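PDB 3N2S: FMN reductase (NADPH), which catalyses NADPH-dependent reduction of flavin mononucleotide and also reduces nitroaromatic compounds, quinones and azo dyes. Local coordinates for residues A37-Y42 with L111-L116; V43-I48 with Y84-L89; G74-F79 with G160-H165. All coordinates share one frame; numbering follows the deposited sequence.

Overall arrangement
After helix 24-35 the chain enters a loop whose residues 37-42 meet 111-116 of helix 104-127, so contact 1 closes a loop of 68 residues and places an FMN. Nested inside it, contact 2 ties 43-48, a loop end and the first residues of strand 46-51, to helix 84-92. Contact 3 begins within the same loop, at 74-79, but pairs with 160-165 beyond it and therefore crosses both others, joining the two inner strands of this chain's own four-stranded antiparallel sheet. Contacts 1 and 2 adjoin where Asp113 and Thr39 reach the backbone of Ala45 and Gln44. Ile48 of contact 2 packs on Phe77 and Phe79 of contact 3. All three also touch the second subunit.

Contact 1 (A37-Y42 with L111-L116); sequences ASTSSY and LIDAAL. With FMN (flavin mononucleotide), chain G.
Asp113 of helix 104-127 holds the loop 37-42 with both carboxylate oxygens. Its OD1 uses the syn lone pair to accept the backbone N of Ser40 at 3.0 Å. Its OD2 takes the hydroxyl of Thr39, OG1 to OD2 2.7 Å, also from the syn side but 32° out of the carboxylate plane. Thr39 carries OG1 opposite its backbone N (chi1 165°), which turns the hydroxyl to the aspartate and the methyl CG2 to the ribityl chain of FMN. A water joins Ser40 OG to Asp113 OD1, accepting from the first and donating to the second. Because OD2 also receives the N-H of Ala45, four donors gather round this buried carboxylate and probably favour its charged form. Nearly one helical turn later, Leu116 rests its CB on CB of Ala37 at 3.9 Å and brings CD1 within 3.3 Å of the flavin methyl C8M. The backbone N of Thr39 completes the grip, donating to O3' of FMN at 3.1 Å. Ser13, Arg15 and Arg175 of the second subunit bind the same cofactor, and such an FMN site shared between two subunits is typical of the dimeric nitroreductase fold.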
loop_
_atom_site.group_PDB
_atom_site.type_symbol
_atom_site.label_atom_id
_atom_site.label_comp_id
_atom_site.label_asym_id
_atom_site.label_seq_id
_atom_site.Cartn_x
_atom_site.Cartn_y
_atom_site.Cartn_z
ATOM N N ALA A 37 -2.530 6.557 8.760
ATOM C CA ALA A 37 -2.679 5.152 8.352
ATOM C C ALA A 37 -1.987 4.229 9.349
ATOM O O ALA A 37 -1.020 4.623 10.004
ATOM C CB ALA A 37 -2.070 4.941 6.956
ATOM N N SER A 38 -2.472 2.991 9.454
ATOM C CA SER A 38 -1.826 1.941 10.251
ATOM C C SER A 38 -0.391 1.785 9.732
ATOM O O SER A 38 -0.099 2.099 8.567
ATOM C CB SER A 38 -2.549 0.609 10.062
ATOM O OG SER A 38 -3.867 0.671 10.583
ATOM N N THR A 39 0.489 1.303 10.598
ATOM C CA THR A 39 1.905 1.127 10.302
ATOM C C THR A 39 2.443 -0.106 11.042
ATOM O O THR A 39 2.251 -0.218 12.254
ATOM C CB THR A 39 2.690 2.422 10.614
ATOM O OG1 THR A 39 4.072 2.092 10.657
ATOM C CG2 THR A 39 2.287 3.053 11.970
ATOM N N SER A 40 3.081 -1.037 10.312
ATOM C CA SER A 40 3.637 -2.290 10.881
ATOM C C SER A 40 4.591 -1.978 12.023
ATOM O O SER A 40 5.526 -1.204 11.837
ATOM C CB SER A 40 4.413 -3.071 9.827
ATOM O OG SER A 40 3.610 -3.464 8.732
ATOM N N SER A 41 4.313 -2.545 13.218
ATOM C CA SER A 41 5.098 -2.369 14.440
ATOM C C SER A 41 5.424 -0.911 14.767
ATOM O O SER A 41 6.494 -0.648 15.326
ATOM C CB SER A 41 6.357 -3.223 14.400
ATOM O OG SER A 41 5.993 -4.592 14.325
ATOM N N TYR A 42 4.544 0.036 14.345
ATOM C CA TYR A 42 4.656 1.485 14.618
ATOM C C TYR A 42 5.906 2.104 13.952
ATOM O O TYR A 42 6.287 3.235 14.286
ATOM C CB TYR A 42 4.748 1.637 16.161
ATOM C CG TYR A 42 4.313 2.927 16.809
ATOM C CD1 TYR A 42 3.572 3.875 16.105
ATOM C CD2 TYR A 42 4.573 3.170 18.157
ATOM C CE1 TYR A 42 3.124 5.044 16.722
ATOM C CE2 TYR A 42 4.133 4.332 18.783
ATOM C CZ TYR A 42 3.421 5.272 18.062
ATOM O OH TYR A 42 2.951 6.381 18.719
ATOM N N LEU A 111 7.297 -0.783 1.856
ATOM C CA LEU A 111 6.433 -0.582 0.690
ATOM C C LEU A 111 4.963 -0.501 1.104
ATOM O O LEU A 111 4.246 0.388 0.646
ATOM C CB LEU A 111 6.619 -1.709 -0.338
ATOM C CG LEU A 111 7.523 -1.374 -1.537
ATOM C CD1 LEU A 111 8.954 -1.125 -1.084
ATOM C CD2 LEU A 111 7.502 -2.500 -2.542
ATOM N N ILE A 112 4.523 -1.428 1.970
ATOM C CA ILE A 112 3.139 -1.455 2.464
ATOM C C ILE A 112 2.852 -0.185 3.288
ATOM O O ILE A 112 1.831 0.453 3.073
ATOM C CB ILE A 112 2.827 -2.777 3.221
ATOM C CG1 ILE A 112 2.867 -3.980 2.217
ATOM C CG2 ILE A 112 1.463 -2.683 3.953
ATOM C CD1 ILE A 112 3.025 -5.371 2.887
ATOM N N ASP A 113 3.761 0.191 4.202
ATOM C CA ASP A 113 3.568 1.400 5.023
ATOM C C ASP A 113 3.370 2.640 4.142
ATOM O O ASP A 113 2.452 3.413 4.380
ATOM C CB ASP A 113 4.764 1.610 5.967
ATOM C CG ASP A 113 4.546 1.151 7.405
ATOM O OD1 ASP A 113 3.687 0.261 7.632
ATOM O OD2 ASP A 113 5.238 1.677 8.301
ATOM N N ALA A 114 4.238 2.837 3.137
ATOM C CA ALA A 114 4.156 3.982 2.219
ATOM C C ALA A 114 2.868 3.963 1.416
ATOM O O ALA A 114 2.262 5.019 1.221
ATOM C CB ALA A 114 5.357 3.991 1.272
ATOM N N ALA A 115 2.457 2.770 0.922
ATOM C CA ALA A 115 1.222 2.656 0.118
ATOM C C ALA A 115 -0.032 2.967 0.960
ATOM O O ALA A 115 -0.910 3.684 0.475
ATOM C CB ALA A 115 1.116 1.268 -0.503
ATOM N N LEU A 116 -0.102 2.479 2.219
ATOM C CA LEU A 116 -1.276 2.790 3.069
ATOM C C LEU A 116 -1.363 4.293 3.307
ATOM O O LEU A 116 -2.455 4.861 3.226
ATOM C CB LEU A 116 -1.237 2.049 4.427
ATOM C CG LEU A 116 -1.092 0.526 4.430
ATOM C CD1 LEU A 116 -1.113 -0.017 5.862
ATOM C CD2 LEU A 116 -2.124 -0.164 3.581
HETATM N N1 FMN G . -1.133 -5.138 14.864
HETATM C C2 FMN G . -1.272 -6.340 15.509
HETATM O O2 FMN G . -1.754 -6.401 16.644
HETATM N N3 FMN G . -0.827 -7.473 14.918
HETATM C C4 FMN G . -0.294 -7.616 13.684
HETATM O O4 FMN G . 0.064 -8.660 13.222
HETATM C C4A FMN G . -0.180 -6.348 12.927
HETATM N N5 FMN G . 0.274 -6.359 11.682
HETATM C C5A FMN G . 0.241 -5.141 10.969
HETATM C C6 FMN G . 0.620 -5.207 9.593
HETATM C C7 FMN G . 0.523 -4.071 8.786
HETATM C C7M FMN G . 0.865 -4.182 7.322
HETATM C C8 FMN G . 0.118 -2.786 9.380
HETATM C C8M FMN G . 0.036 -1.572 8.585
HETATM C C9 FMN G . -0.223 -2.729 10.754
HETATM C C9A FMN G . -0.163 -3.896 11.569
HETATM N N10 FMN G . -0.593 -3.918 12.914
HETATM C C10 FMN G . -0.660 -5.091 13.632
HETATM C "C1'" FMN G . -1.075 -2.685 13.560
HETATM C "C2'" FMN G . 0.098 -1.781 13.920
HETATM O "O2'" FMN G . 0.710 -2.353 15.070
HETATM C "C3'" FMN G . -0.484 -0.413 14.270
HETATM O "O3'" FMN G . -1.047 0.147 13.077
HETATM C "C4'" FMN G . 0.594 0.551 14.881
HETATM O "O4'" FMN G . 0.949 0.103 16.206
HETATM C "C5'" FMN G . 0.038 2.008 14.999
HETATM O "O5'" FMN G . -1.099 1.944 15.852
HETATM P P FMN G . -2.513 2.514 15.365
HETATM O O1P FMN G . -3.468 2.084 16.492
HETATM O O2P FMN G . -2.989 1.678 14.132
HETATM O O3P FMN G . -2.475 3.988 15.003
HETATM O O HOH W 1 1.635 3.525 7.070
HETATM O O HOH W 2 3.828 -2.048 6.545
#

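Contact 2 (V43-I48 with Y84-L89); sequences VQAYSI and YRHQQL
Arg85 and His86, neighbours in the first turn of helix 84-92, both reach into the backbone of 43-48, but with their flat groups nearly perpendicular, at about 77° to each other. The arginine comes end-on. Its chain is extended through CG and CD and then bends at chi3 (-60°), which swings the guanidinium round so that NH1 and NH2 both point at one atom, the carbonyl oxygen of Tyr46. NH1 and NH2 each lie 3.0 Å from Tyr46 O, which sits almost in the guanidinium plane, and both approach from the same face of the carbonyl, neither in its plane. The oxygen of Gln44 also lies near NH1, but the angle is too poor for a bond.

His86 works edge-on. Val43 O lies in the plane of its ring, and NE2 donates to it over 2.7 Å in a nearly straight bond. CE1 of the same ring comes to 3.9 Å from CA of Ala45, the centre of an inverse gamma turn whose N-H to O bond, Tyr46 N to Gln44 O, is weak. The two side chains thus grip the backbone on both sides of Ala45.

Outside partners extend the network: Arg85 NH2 also donates to Ala180 O of the second subunit, while Ser47 OG is bonded to Asp82 and to His183 of that subunit. Asp82 in addition accepts the backbone N of Arg85.

Chemically, side-chain donors are spent here on backbone carbonyls. The cationic guanidinium probably polarises the C=O of Tyr46, the bond of His86 requires a proton on NE2, and together they fasten a buried, irregular entry into strand 46-51, adding to its backbone bonds with strand 75-82.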
loop_
_atom_site.group_PDB
_atom_site.type_symbol
_atom_site.label_atom_id
_atom_site.label_comp_id
_atom_site.label_asym_id
_atom_site.label_seq_id
_atom_site.Cartn_x
_atom_site.Cartn_y
_atom_site.Cartn_z
ATOM N N VAL A 43 6.535 1.380 13.009
ATOM C CA VAL A 43 7.786 1.816 12.362
ATOM C C VAL A 43 7.695 3.041 11.476
ATOM O O VAL A 43 8.710 3.736 11.316
ATOM C CB VAL A 43 8.626 0.669 11.728
ATOM C CG1 VAL A 43 8.779 -0.499 12.697
ATOM C CG2 VAL A 43 8.004 0.183 10.417
ATOM N N GLN A 44 6.506 3.299 10.870
ATOM C CA GLN A 44 6.261 4.446 9.977
ATOM C C GLN A 44 7.408 4.558 8.952
ATOM O O GLN A 44 8.069 5.596 8.848
ATOM C CB GLN A 44 6.097 5.752 10.800
ATOM C CG GLN A 44 4.915 5.710 11.761
ATOM C CD GLN A 44 5.029 6.719 12.890
ATOM O OE1 GLN A 44 4.710 7.888 12.740
ATOM N NE2 GLN A 44 5.415 6.274 14.058
ATOM N N ALA A 45 7.651 3.451 8.236
ATOM C CA ALA A 45 8.802 3.287 7.336
ATOM C C ALA A 45 8.673 3.983 5.973
ATOM O O ALA A 45 8.911 3.379 4.936
ATOM C CB ALA A 45 9.138 1.807 7.181
ATOM N N TYR A 46 8.356 5.277 5.996
ATOM C CA TYR A 46 8.187 6.047 4.763
ATOM C C TYR A 46 8.529 7.515 4.948
ATOM O O TYR A 46 8.586 8.023 6.075
ATOM C CB TYR A 46 6.729 5.900 4.231
ATOM C CG TYR A 46 5.678 6.347 5.224
ATOM C CD1 TYR A 46 5.226 7.664 5.242
ATOM C CD2 TYR A 46 5.198 5.474 6.197
ATOM C CE1 TYR A 46 4.334 8.106 6.215
ATOM C CE2 TYR A 46 4.298 5.898 7.169
ATOM C CZ TYR A 46 3.872 7.216 7.178
ATOM O OH TYR A 46 2.988 7.623 8.138
ATOM N N SER A 47 8.699 8.207 3.820
ATOM C CA SER A 47 8.887 9.641 3.718
ATOM C C SER A 47 8.106 10.138 2.533
ATOM O O SER A 47 7.825 9.372 1.602
ATOM C CB SER A 47 10.364 10.011 3.593
ATOM O OG SER A 47 10.871 10.214 4.900
ATOM N N ILE A 48 7.680 11.404 2.601
ATOM C CA ILE A 48 6.899 12.053 1.553
ATOM C C ILE A 48 7.656 13.294 1.131
ATOM O O ILE A 48 7.910 14.168 1.962
ATOM C CB ILE A 48 5.466 12.393 2.044
ATOM C CG1 ILE A 48 4.749 11.158 2.649
ATOM C CG2 ILE A 48 4.641 13.055 0.921
ATOM C CD1 ILE A 48 3.459 11.483 3.488
ATOM N N TYR A 84 16.066 4.838 6.384
ATOM C CA TYR A 84 17.185 5.737 6.720
ATOM C C TYR A 84 16.954 6.362 8.103
ATOM O O TYR A 84 17.894 6.480 8.895
ATOM C CB TYR A 84 17.336 6.803 5.644
ATOM C CG TYR A 84 18.344 7.891 5.954
ATOM C CD1 TYR A 84 19.694 7.722 5.662
ATOM C CD2 TYR A 84 17.938 9.117 6.473
ATOM C CE1 TYR A 84 20.621 8.740 5.895
ATOM C CE2 TYR A 84 18.857 10.146 6.710
ATOM C CZ TYR A 84 20.195 9.956 6.407
ATOM O OH TYR A 84 21.106 10.956 6.662
ATOM N N ARG A 85 15.694 6.743 8.395
ATOM C CA ARG A 85 15.272 7.296 9.688
ATOM C C ARG A 85 15.697 6.336 10.817
ATOM O O ARG A 85 16.290 6.770 11.808
ATOM C CB ARG A 85 13.738 7.459 9.682
ATOM C CG ARG A 85 13.118 7.996 10.991
ATOM C CD ARG A 85 11.604 8.184 10.902
ATOM N NE ARG A 85 11.255 9.136 9.839
ATOM C CZ ARG A 85 10.568 8.820 8.741
ATOM N NH1 ARG A 85 10.092 7.589 8.578
ATOM N NH2 ARG A 85 10.347 9.732 7.805
ATOM N N HIS A 86 15.454 5.036 10.612
ATOM C CA HIS A 86 15.747 3.935 11.536
ATOM C C HIS A 86 17.260 3.712 11.643
ATOM O O HIS A 86 17.777 3.558 12.751
ATOM C CB HIS A 86 14.947 2.675 11.118
ATOM C CG HIS A 86 13.512 3.013 10.817
ATOM N ND1 HIS A 86 13.138 3.608 9.611
ATOM C CD2 HIS A 86 12.426 2.948 11.616
ATOM C CE1 HIS A 86 11.839 3.852 9.712
ATOM N NE2 HIS A 86 11.367 3.458 10.897
ATOM N N GLN A 87 17.977 3.765 10.500
ATOM C CA GLN A 87 19.442 3.673 10.489
ATOM C C GLN A 87 20.035 4.804 11.343
ATOM O O GLN A 87 20.862 4.537 12.208
ATOM C CB GLN A 87 19.986 3.791 9.054
ATOM C CG GLN A 87 21.498 3.549 8.973
ATOM C CD GLN A 87 22.137 4.056 7.708
ATOM O OE1 GLN A 87 21.650 4.978 7.032
ATOM N NE2 GLN A 87 23.282 3.477 7.382
ATOM N N GLN A 88 19.609 6.063 11.094
ATOM C CA GLN A 88 20.114 7.247 11.811
ATOM C C GLN A 88 19.715 7.314 13.293
ATOM O O GLN A 88 20.512 7.733 14.132
ATOM C CB GLN A 88 19.724 8.533 11.087
ATOM C CG GLN A 88 20.423 8.755 9.734
ATOM C CD GLN A 88 21.941 8.871 9.728
ATOM O OE1 GLN A 88 22.585 8.570 8.711
ATOM N NE2 GLN A 88 22.544 9.378 10.804
ATOM N N LEU A 89 18.484 6.876 13.600
ATOM C CA LEU A 89 17.914 6.781 14.949
ATOM C C LEU A 89 18.866 5.895 15.791
ATOM O O LEU A 89 19.265 6.286 16.888
ATOM C CB LEU A 89 16.500 6.149 14.786
ATOM C CG LEU A 89 15.721 5.565 15.927
ATOM C CD1 LEU A 89 14.278 5.470 15.530
ATOM C CD2 LEU A 89 16.189 4.149 16.260
#

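Contact 3 (G74-F79 with G160-H165); sequences GHFFVF and GLAVGH
Strands 75-82 and 155-164 are, within this chain, the two inner strands of the antiparallel sheet in this alpha-beta-alpha sandwich, and the contact is their paired backbones. His75 with Val163 and Phe77 with Leu161 are hydrogen-bonded pairs; Phe76 with Ala162 and Val78 with Gly160 are non-hydrogen-bonded ones. Phe77 N gives a nearly straight bond to Leu161 O at 3.0 Å, and Leu161 N returns one to Phe77 O. At the other end a classic beta bulge appears: the N-H groups of Gly74 and His75 share one acceptor, Val163 O, which lies 2.7 Å from Gly74 N.

Phe76 carries CG anti to its own N (chi1 -171°), and the ring reaches across to the neighbouring strand. Its CZ comes to 3.5 Å from Gly160 CA, while CD1 meets CB of Ala162 at 4.1 Å. Replacing Phe76 with an alanine would probably open a gap beside Gly160 and deprive Ala162 and Ile135 of their aromatic neighbour.

The face bearing His75, Phe77, Leu161 and Val163 turns to helix 104-127, where Phe77 packs on Met121 and Leu161 on Ser122. The edge of the Phe77 ring sets CD2 3.8 Å from CG2 of Val163, with Leu161 O in the ring plane. One face of that ring lies beneath His75, whose CD2 stands 3.4 Å above it, offset to the rim; NE2 of the histidine is bonded to Tyr182 of the second subunit. Further along, CE2 of Phe79 touches CB of Leu161 at 4.1 Å.

Chemically, the backbone bonds of the hydrogen-bonded pairs and the bulge fix the register, while Phe76 and Val78 bond to strand 46-51; the side chains that meet across the strands are hydrocarbon, on both faces of the pair.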
loop_
_atom_site.group_PDB
_atom_site.type_symbol
_atom_site.label_atom_id
_atom_site.label_comp_id
_atom_site.label_asym_id
_atom_site.label_seq_id
_atom_site.Cartn_x
_atom_site.Cartn_y
_atom_site.Cartn_z
ATOM N N GLY A 74 -1.618 20.832 -8.537
ATOM C CA GLY A 74 -1.638 21.671 -7.337
ATOM C C GLY A 74 -0.427 21.461 -6.448
ATOM O O GLY A 74 -0.045 22.363 -5.690
ATOM N N HIS A 75 0.153 20.232 -6.499
ATOM C CA HIS A 75 1.361 19.803 -5.772
ATOM C C HIS A 75 1.728 18.410 -6.240
ATOM O O HIS A 75 0.825 17.631 -6.579
ATOM C CB HIS A 75 1.131 19.788 -4.243
ATOM C CG HIS A 75 2.395 19.927 -3.433
ATOM N ND1 HIS A 75 3.259 20.991 -3.621
ATOM C CD2 HIS A 75 2.874 19.163 -2.427
ATOM C CE1 HIS A 75 4.241 20.827 -2.752
ATOM N NE2 HIS A 75 4.046 19.752 -2.001
ATOM N N PHE A 76 3.031 18.084 -6.247
ATOM C CA PHE A 76 3.480 16.741 -6.607
ATOM C C PHE A 76 4.184 16.099 -5.414
ATOM O O PHE A 76 5.208 16.613 -4.956
ATOM C CB PHE A 76 4.363 16.738 -7.866
ATOM C CG PHE A 76 4.681 15.357 -8.396
ATOM C CD1 PHE A 76 3.669 14.524 -8.875
ATOM C CD2 PHE A 76 5.996 14.887 -8.429
ATOM C CE1 PHE A 76 3.973 13.242 -9.349
ATOM C CE2 PHE A 76 6.291 13.618 -8.914
ATOM C CZ PHE A 76 5.282 12.812 -9.382
ATOM N N PHE A 77 3.612 15.013 -4.893
ATOM C CA PHE A 77 4.167 14.287 -3.753
ATOM C C PHE A 77 4.917 13.052 -4.231
ATOM O O PHE A 77 4.432 12.351 -5.112
ATOM C CB PHE A 77 3.055 13.855 -2.779
ATOM C CG PHE A 77 2.241 14.970 -2.154
ATOM C CD1 PHE A 77 2.583 15.489 -0.907
ATOM C CD2 PHE A 77 1.082 15.440 -2.772
ATOM C CE1 PHE A 77 1.790 16.471 -0.296
ATOM C CE2 PHE A 77 0.311 16.453 -2.177
ATOM C CZ PHE A 77 0.667 16.952 -0.939
ATOM N N VAL A 78 6.083 12.764 -3.633
ATOM C CA VAL A 78 6.809 11.533 -3.965
ATOM C C VAL A 78 6.843 10.674 -2.706
ATOM O O VAL A 78 7.397 11.101 -1.682
ATOM C CB VAL A 78 8.216 11.721 -4.613
ATOM C CG1 VAL A 78 8.887 10.361 -4.865
ATOM C CG2 VAL A 78 8.112 12.518 -5.914
ATOM N N PHE A 79 6.249 9.466 -2.785
ATOM C CA PHE A 79 6.227 8.537 -1.658
ATOM C C PHE A 79 7.437 7.654 -1.719
ATOM O O PHE A 79 7.695 7.040 -2.758
ATOM C CB PHE A 79 4.919 7.703 -1.615
ATOM C CG PHE A 79 3.778 8.511 -1.051
ATOM C CD1 PHE A 79 3.393 8.367 0.278
ATOM C CD2 PHE A 79 3.123 9.462 -1.834
ATOM C CE1 PHE A 79 2.365 9.152 0.814
ATOM C CE2 PHE A 79 2.080 10.230 -1.305
ATOM C CZ PHE A 79 1.713 10.073 0.020
ATOM N N GLY A 160 5.017 8.765 -7.474
ATOM C CA GLY A 160 4.563 10.113 -7.200
ATOM C C GLY A 160 3.051 10.087 -7.044
ATOM O O GLY A 160 2.382 9.075 -7.352
ATOM N N LEU A 161 2.502 11.186 -6.543
ATOM C CA LEU A 161 1.067 11.393 -6.429
ATOM C C LEU A 161 0.809 12.832 -6.822
ATOM O O LEU A 161 1.230 13.743 -6.109
ATOM C CB LEU A 161 0.527 11.098 -5.006
ATOM C CG LEU A 161 -1.006 11.086 -4.877
ATOM C CD1 LEU A 161 -1.620 9.855 -5.629
ATOM C CD2 LEU A 161 -1.438 11.106 -3.395
ATOM N N ALA A 162 0.214 13.030 -8.007
ATOM C CA ALA A 162 -0.159 14.334 -8.524
ATOM C C ALA A 162 -1.514 14.654 -7.900
ATOM O O ALA A 162 -2.398 13.805 -7.885
ATOM C CB ALA A 162 -0.266 14.293 -10.044
ATOM N N VAL A 163 -1.631 15.831 -7.273
ATOM C CA VAL A 163 -2.863 16.267 -6.614
ATOM C C VAL A 163 -3.198 17.675 -7.133
ATOM O O VAL A 163 -2.302 18.496 -7.263
ATOM C CB VAL A 163 -2.747 16.271 -5.058
ATOM C CG1 VAL A 163 -4.100 16.592 -4.420
ATOM C CG2 VAL A 163 -2.200 14.934 -4.515
ATOM N N GLY A 164 -4.463 17.934 -7.423
ATOM C CA GLY A 164 -4.866 19.259 -7.881
ATOM C C GLY A 164 -6.354 19.416 -8.094
ATOM O O GLY A 164 -7.137 18.494 -7.834
ATOM N N HIS A 165 -6.741 20.599 -8.582
ATOM C CA HIS A 165 -8.125 20.957 -8.891
ATOM C C HIS A 165 -8.383 20.417 -10.283
ATOM O O HIS A 165 -7.659 20.784 -11.201
ATOM C CB HIS A 165 -8.313 22.495 -8.850
ATOM C CG HIS A 165 -8.163 23.062 -7.472
ATOM N ND1 HIS A 165 -9.230 23.112 -6.603
ATOM C CD2 HIS A 165 -7.059 23.526 -6.835
ATOM C CE1 HIS A 165 -8.757 23.626 -5.479
ATOM N NE2 HIS A 165 -7.458 23.894 -5.571
#